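Local coordinates for protein guanidinopropionase (Pseudomonas aeruginosa, PDB 3NIQ) that catalyses the manganese-dependent hydrolysis of 3-guanidinopropanoate to beta-alanine and urea and works as a homohexamer, at residues I209-E212 / E213-L217; R228-A232 / G233-V237; A300-M303 / F304-L307. All coordinates share one frame; numbering follows the deposited sequence.

Interaction 1: I209-E212 / E213-L217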
# COMPACT_ATOMS: atom_id res chain seq x y z
N ILE A 209 -31.86 -2.23 -15.34
CA ILE A 209 -31.02 -3.08 -16.17
C ILE A 209 -29.92 -3.65 -15.30
O ILE A 209 -28.85 -3.04 -15.13
CB ILE A 209 -30.48 -2.33 -17.40
CG1 ILE A 209 -31.67 -1.81 -18.23
CG2 ILE A 209 -29.57 -3.24 -18.23
CD1 ILE A 209 -31.29 -0.89 -19.39
N HIS A 210 -30.21 -4.81 -14.72
CA HIS A 210 -29.22 -5.57 -13.95
C HIS A 210 -27.97 -5.86 -14.77
O HIS A 210 -28.03 -5.92 -16.00
CB HIS A 210 -29.82 -6.89 -13.46
CG HIS A 210 -30.81 -6.72 -12.34
ND1 HIS A 210 -32.13 -6.43 -12.56
CD2 HIS A 210 -30.66 -6.78 -11.00
CE1 HIS A 210 -32.76 -6.33 -11.41
NE2 HIS A 210 -31.89 -6.53 -10.44
N MET A 211 -26.85 -6.07 -14.08
CA MET A 211 -25.59 -6.42 -14.74
C MET A 211 -25.77 -7.52 -15.78
O MET A 211 -25.23 -7.45 -16.88
CB MET A 211 -24.55 -6.85 -13.71
CG MET A 211 -23.18 -6.93 -14.28
SD MET A 211 -22.50 -5.31 -14.68
CE MET A 211 -21.17 -5.84 -15.73
N GLU A 212 -26.54 -8.55 -15.42
CA GLU A 212 -26.76 -9.70 -16.31
C GLU A 212 -27.40 -9.25 -17.61
O GLU A 212 -26.98 -9.67 -18.69
CB GLU A 212 -27.62 -10.77 -15.63
CG GLU A 212 -26.96 -11.49 -14.45
CD GLU A 212 -26.75 -10.61 -13.20
OE1 GLU A 212 -27.58 -9.70 -12.93
OE2 GLU A 212 -25.76 -10.85 -12.48
N GLU A 213 -28.40 -8.38 -17.51
CA GLU A 213 -29.13 -7.91 -18.71
C GLU A 213 -28.28 -6.94 -19.54
O GLU A 213 -28.33 -6.94 -20.77
CB GLU A 213 -30.48 -7.28 -18.34
CG GLU A 213 -31.30 -6.85 -19.58
CD GLU A 213 -32.63 -6.21 -19.26
OE1 GLU A 213 -32.87 -5.78 -18.10
OE2 GLU A 213 -33.46 -6.12 -20.19
N PHE A 214 -27.46 -6.14 -18.85
CA PHE A 214 -26.48 -5.30 -19.53
C PHE A 214 -25.53 -6.14 -20.37
O PHE A 214 -25.20 -5.77 -21.51
CB PHE A 214 -25.67 -4.48 -18.53
CG PHE A 214 -24.44 -3.84 -19.14
CD1 PHE A 214 -24.56 -2.99 -20.23
CD2 PHE A 214 -23.16 -4.11 -18.63
CE1 PHE A 214 -23.44 -2.39 -20.81
CE2 PHE A 214 -22.03 -3.50 -19.20
CZ PHE A 214 -22.17 -2.65 -20.29
N VAL A 215 -25.08 -7.25 -19.82
CA VAL A 215 -24.23 -8.19 -20.57
C VAL A 215 -24.97 -8.83 -21.77
O VAL A 215 -24.44 -8.89 -22.88
CB VAL A 215 -23.61 -9.26 -19.62
CG1 VAL A 215 -23.02 -10.45 -20.41
CG2 VAL A 215 -22.53 -8.61 -18.72
N GLU A 216 -26.19 -9.29 -21.55
CA GLU A 216 -27.01 -9.87 -22.64
C GLU A 216 -27.29 -8.88 -23.78
O GLU A 216 -27.24 -9.25 -24.95
CB GLU A 216 -28.34 -10.41 -22.11
CG GLU A 216 -28.21 -11.69 -21.28
CD GLU A 216 -29.42 -11.94 -20.39
OE1 GLU A 216 -30.24 -11.01 -20.17
OE2 GLU A 216 -29.57 -13.07 -19.90
N LEU A 217 -27.58 -7.62 -23.43
CA LEU A 217 -27.86 -6.57 -24.43
C LEU A 217 -26.64 -5.99 -25.14
O LEU A 217 -26.70 -5.63 -26.33
CB LEU A 217 -28.65 -5.41 -23.79
CG LEU A 217 -30.07 -5.71 -23.34
CD1 LEU A 217 -30.62 -4.56 -22.50
CD2 LEU A 217 -31.02 -5.98 -24.55
O HOH W 1 -32.34 -6.67 -15.56
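Glu213 reaches from the first turn of helix 211-230 toward Ile209, the two side chains crossing at about a right angle. CB of Glu213 lies 3.7 Å from the carbonyl oxygen of His210. With CG anti to the backbone N (chi1 -176°) and the rest of the chain extended, the carboxylate travels back along the preceding strand, where OE1 comes 3.8 Å from CA of Ile209. At the tip OE1 accepts a hydrogen bond from a water, 2.7 Å from the water oxygen, while OE2 forms a salt bridge with Arg207. The same water accepts from the backbone N of His210 and lies 3.0 Å from its ND1, at the edge of the imidazole and in the ring plane. His210 is the N-cap residue, and its carbonyl receives Phe214 N at 2.9 Å, opening the series of helical hydrogen bonds that Val215 N to Met211 O and Glu216 N to Glu212 O continue. CG2 of Ile209 sits 3.6 Å from Phe214 N, and CE of Met211 runs alongside Phe214 to meet its ring at the edge, 3.9 Å from CD2. OE1 of Glu212 is hydrogen-bonded to His73 and OE2 forms a salt bridge with Arg270, both of a second subunit. The strand-to-helix junction thus buries an apolar cluster of Ile209, Met211 and Phe214, while the two carboxylates leave separately, Glu213 to Arg207 and the water, Glu212 to the neighbouring subunit; at the N-terminal end of a helix they probably also interact favourably with its dipole.

Interaction 2: R228-A232 / G233-V237; sequences RVVGA and GPTYV
Val230 and Thr235 face each other across the turn between helix 211-230 and strand 235-240, their side chains nearly perpendicular. CB of Val230 is 3.7 Å from OG1 of Thr235, and its CG1 lies 4.0 Å from the Thr235 methyl, CG2. The threonine hydroxyl is a donor to the carbonyl oxygen of Gly233, with OG1 to O at 2.8 Å; it comes from above the carbonyl plane, 50° out of it. Thr235 has OG1 beside its own backbone N (chi1 -56°), which lets the hydroxyl reach back two residues while the methyl stays against the valine. A water bridges the turn, donating to Gly231 O at 2.7 Å and to Gly233 O at 2.9 Å. The chain reverses in a type II' beta turn from Val230 to Gly233, with Gly231 leaving the helix at a positive phi of 56°; this is one of the alpha-to-beta connections of the arginase fold, completing a beta-alpha-beta crossover from strand 207-210. A weak hydrogen bond, Gly233 N to Val230 O at 3.5 Å, spans the turn. Farther out, Arg182 donates through NH1 to Val230 O and through NH2 to Pro234 O, and backbone hydrogen bonds join Thr235 to Asp276 and Val278.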
# COMPACT_ATOMS: atom_id res chain seq x y z
N ARG A 228 -34.47 5.67 -24.67
CA ARG A 228 -35.91 5.47 -24.78
C ARG A 228 -36.63 5.82 -23.48
O ARG A 228 -37.67 6.47 -23.50
CB ARG A 228 -36.24 4.02 -25.16
CG ARG A 228 -37.72 3.81 -25.53
CD ARG A 228 -38.12 2.35 -25.57
NE ARG A 228 -37.96 1.68 -24.27
CZ ARG A 228 -38.79 1.77 -23.24
NH1 ARG A 228 -39.87 2.54 -23.31
NH2 ARG A 228 -38.54 1.10 -22.11
N VAL A 229 -36.07 5.39 -22.34
CA VAL A 229 -36.72 5.63 -21.05
C VAL A 229 -36.83 7.10 -20.70
O VAL A 229 -37.88 7.57 -20.26
CB VAL A 229 -36.02 4.87 -19.86
CG1 VAL A 229 -36.44 5.46 -18.49
CG2 VAL A 229 -36.31 3.37 -19.91
N VAL A 230 -35.72 7.82 -20.84
CA VAL A 230 -35.66 9.22 -20.39
C VAL A 230 -36.22 10.15 -21.46
O VAL A 230 -36.67 11.25 -21.16
CB VAL A 230 -34.22 9.65 -19.96
CG1 VAL A 230 -33.68 8.72 -18.86
CG2 VAL A 230 -33.27 9.68 -21.16
N GLY A 231 -36.18 9.70 -22.72
CA GLY A 231 -36.73 10.49 -23.82
C GLY A 231 -36.14 11.89 -23.93
O GLY A 231 -34.91 12.09 -23.78
N ALA A 232 -37.01 12.87 -24.19
CA ALA A 232 -36.55 14.24 -24.45
C ALA A 232 -36.67 15.13 -23.20
O ALA A 232 -36.32 16.31 -23.25
CB ALA A 232 -37.32 14.86 -25.65
N GLY A 233 -37.12 14.55 -22.09
CA GLY A 233 -37.35 15.32 -20.85
C GLY A 233 -36.09 15.70 -20.09
O GLY A 233 -34.98 15.25 -20.42
N PRO A 234 -36.24 16.57 -19.07
CA PRO A 234 -35.12 16.98 -18.23
C PRO A 234 -34.51 15.76 -17.54
O PRO A 234 -35.24 14.96 -16.94
CB PRO A 234 -35.77 17.89 -17.18
CG PRO A 234 -37.29 17.68 -17.34
CD PRO A 234 -37.49 17.29 -18.74
N THR A 235 -33.19 15.60 -17.64
CA THR A 235 -32.56 14.35 -17.23
C THR A 235 -31.28 14.57 -16.46
O THR A 235 -30.45 15.37 -16.85
CB THR A 235 -32.27 13.44 -18.42
OG1 THR A 235 -33.49 13.21 -19.13
CG2 THR A 235 -31.70 12.10 -17.96
N TYR A 236 -31.15 13.86 -15.34
CA TYR A 236 -29.97 13.95 -14.51
C TYR A 236 -29.19 12.65 -14.65
O TYR A 236 -29.77 11.57 -14.75
CB TYR A 236 -30.42 14.15 -13.06
CG TYR A 236 -29.33 14.43 -12.05
CD1 TYR A 236 -29.04 15.73 -11.65
CD2 TYR A 236 -28.64 13.37 -11.43
CE1 TYR A 236 -28.06 15.99 -10.68
CE2 TYR A 236 -27.65 13.62 -10.46
CZ TYR A 236 -27.37 14.94 -10.09
OH TYR A 236 -26.41 15.21 -9.13
N VAL A 237 -27.86 12.75 -14.64
CA VAL A 237 -27.05 11.53 -14.66
C VAL A 237 -26.32 11.37 -13.35
O VAL A 237 -25.57 12.24 -12.92
CB VAL A 237 -26.04 11.52 -15.82
CG1 VAL A 237 -25.27 10.19 -15.84
CG2 VAL A 237 -26.75 11.75 -17.14
O HOH W 2 -33.60 14.23 -22.70

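Interaction 3: A300-M303 / F304-L307; sequences ATMM and FELL
The phenyl ring of Phe304 leads away from residues 300-303 of its own stretch of helix, although its CB rests 3.4 Å from the carbonyl oxygen of Thr301. A chi1 of -175°, which sets CG opposite the backbone N, extends the ring from the helix to Pro79 and Tyr80 of helix 79-82, and the residue also packs on Ser191 of a third subunit. The other flat group, the carboxylate of Glu305, remains nearer the helix: CG lies against Thr301 O at 3.3 Å, and after a bend at chi2 (-80°) OE2 is still 4.3 Å from CG2 of Thr301. OE1 forms a salt bridge with Arg270 of the same chain and accepts a hydrogen bond from His72, while OE2 accepts from Gln266, so both oxygens of this buried acid are satisfied. Helix 294-317 is one of the helices flanking the parallel sheet of the arginase alpha/beta fold, and the helix is regular here: the N atoms of Phe304, Glu305, Leu306 and Leu307 bond to the carbonyl oxygens four residues earlier, Glu305 N to Thr301 O being 2.8 Å. Leu306 packs over Met302 O, which lies 3.3 Å from its CG. CB of Leu307 is 3.4 Å from Met303 O. Met303, Leu306 and Leu307 all reach Leu120 of strand 118-123, whereas Met302 and Leu306 touch Val269 of helix 262-270.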
# COMPACT_ATOMS: atom_id res chain seq x y z
N ALA A 300 -12.49 11.58 -11.71
CA ALA A 300 -12.14 12.78 -12.46
C ALA A 300 -12.43 12.61 -13.95
O ALA A 300 -12.93 13.54 -14.60
CB ALA A 300 -10.65 13.16 -12.24
N THR A 301 -12.16 11.43 -14.49
CA THR A 301 -12.38 11.22 -15.92
C THR A 301 -13.88 11.17 -16.27
O THR A 301 -14.33 11.82 -17.19
CB THR A 301 -11.69 9.95 -16.44
OG1 THR A 301 -10.32 9.95 -16.02
CG2 THR A 301 -11.72 9.94 -17.98
N MET A 302 -14.67 10.40 -15.51
CA MET A 302 -16.12 10.40 -15.73
C MET A 302 -16.71 11.81 -15.54
O MET A 302 -17.59 12.24 -16.28
CB MET A 302 -16.79 9.37 -14.82
CG MET A 302 -16.29 7.94 -15.03
SD MET A 302 -16.43 7.39 -16.75
CE MET A 302 -18.15 7.78 -17.11
N MET A 303 -16.16 12.56 -14.59
CA MET A 303 -16.57 13.94 -14.38
C MET A 303 -16.36 14.73 -15.68
O MET A 303 -17.27 15.43 -16.15
CB MET A 303 -15.74 14.57 -13.26
CG MET A 303 -16.21 15.99 -12.87
SD MET A 303 -15.28 16.66 -11.50
CE MET A 303 -16.40 17.97 -10.97
N PHE A 304 -15.17 14.60 -16.27
CA PHE A 304 -14.90 15.23 -17.56
C PHE A 304 -15.85 14.74 -18.67
O PHE A 304 -16.34 15.55 -19.46
CB PHE A 304 -13.45 15.04 -17.98
CG PHE A 304 -13.10 15.78 -19.25
CD1 PHE A 304 -12.91 17.15 -19.24
CD2 PHE A 304 -12.99 15.10 -20.46
CE1 PHE A 304 -12.62 17.85 -20.41
CE2 PHE A 304 -12.68 15.81 -21.65
CZ PHE A 304 -12.50 17.16 -21.60
N GLU A 305 -16.08 13.43 -18.75
CA GLU A 305 -16.98 12.90 -19.79
C GLU A 305 -18.35 13.59 -19.66
O GLU A 305 -18.94 14.01 -20.65
CB GLU A 305 -17.18 11.39 -19.66
CG GLU A 305 -15.92 10.54 -19.76
CD GLU A 305 -15.46 10.33 -21.18
OE1 GLU A 305 -16.27 10.56 -22.11
OE2 GLU A 305 -14.29 9.94 -21.37
N LEU A 306 -18.84 13.69 -18.43
CA LEU A 306 -20.14 14.30 -18.12
C LEU A 306 -20.15 15.81 -18.35
O LEU A 306 -21.16 16.37 -18.80
CB LEU A 306 -20.53 14.02 -16.67
CG LEU A 306 -20.91 12.59 -16.35
CD1 LEU A 306 -20.92 12.39 -14.83
CD2 LEU A 306 -22.25 12.20 -16.97
N LEU A 307 -19.02 16.46 -18.05
CA LEU A 307 -18.88 17.90 -18.25
C LEU A 307 -19.11 18.25 -19.72
O LEU A 307 -19.78 19.23 -20.04
CB LEU A 307 -17.50 18.39 -17.80
CG LEU A 307 -17.06 19.79 -18.24
CD1 LEU A 307 -18.05 20.87 -17.78
CD2 LEU A 307 -15.66 20.13 -17.71

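In the fold
Along the chain the three contacts come in series, none nested within or crossing another, and each joins adjoining segments. Interaction 1 opens helix 211-230 where the chain leaves strand 207-210, the outermost strand at one side of the sheet within the subunit. Interaction 2 closes the turn at the far end of the same helix, bringing the chain back into the interior of the sheet at strand 235-240; the two centres are about 20 Å apart. Interaction 3 follows later, within helix 294-317, and meets interaction 2 directly where Val237 CG1 packs on Leu306 CD2 at 3.8 Å. Interactions 1 and 3 lie against different neighbouring subunits.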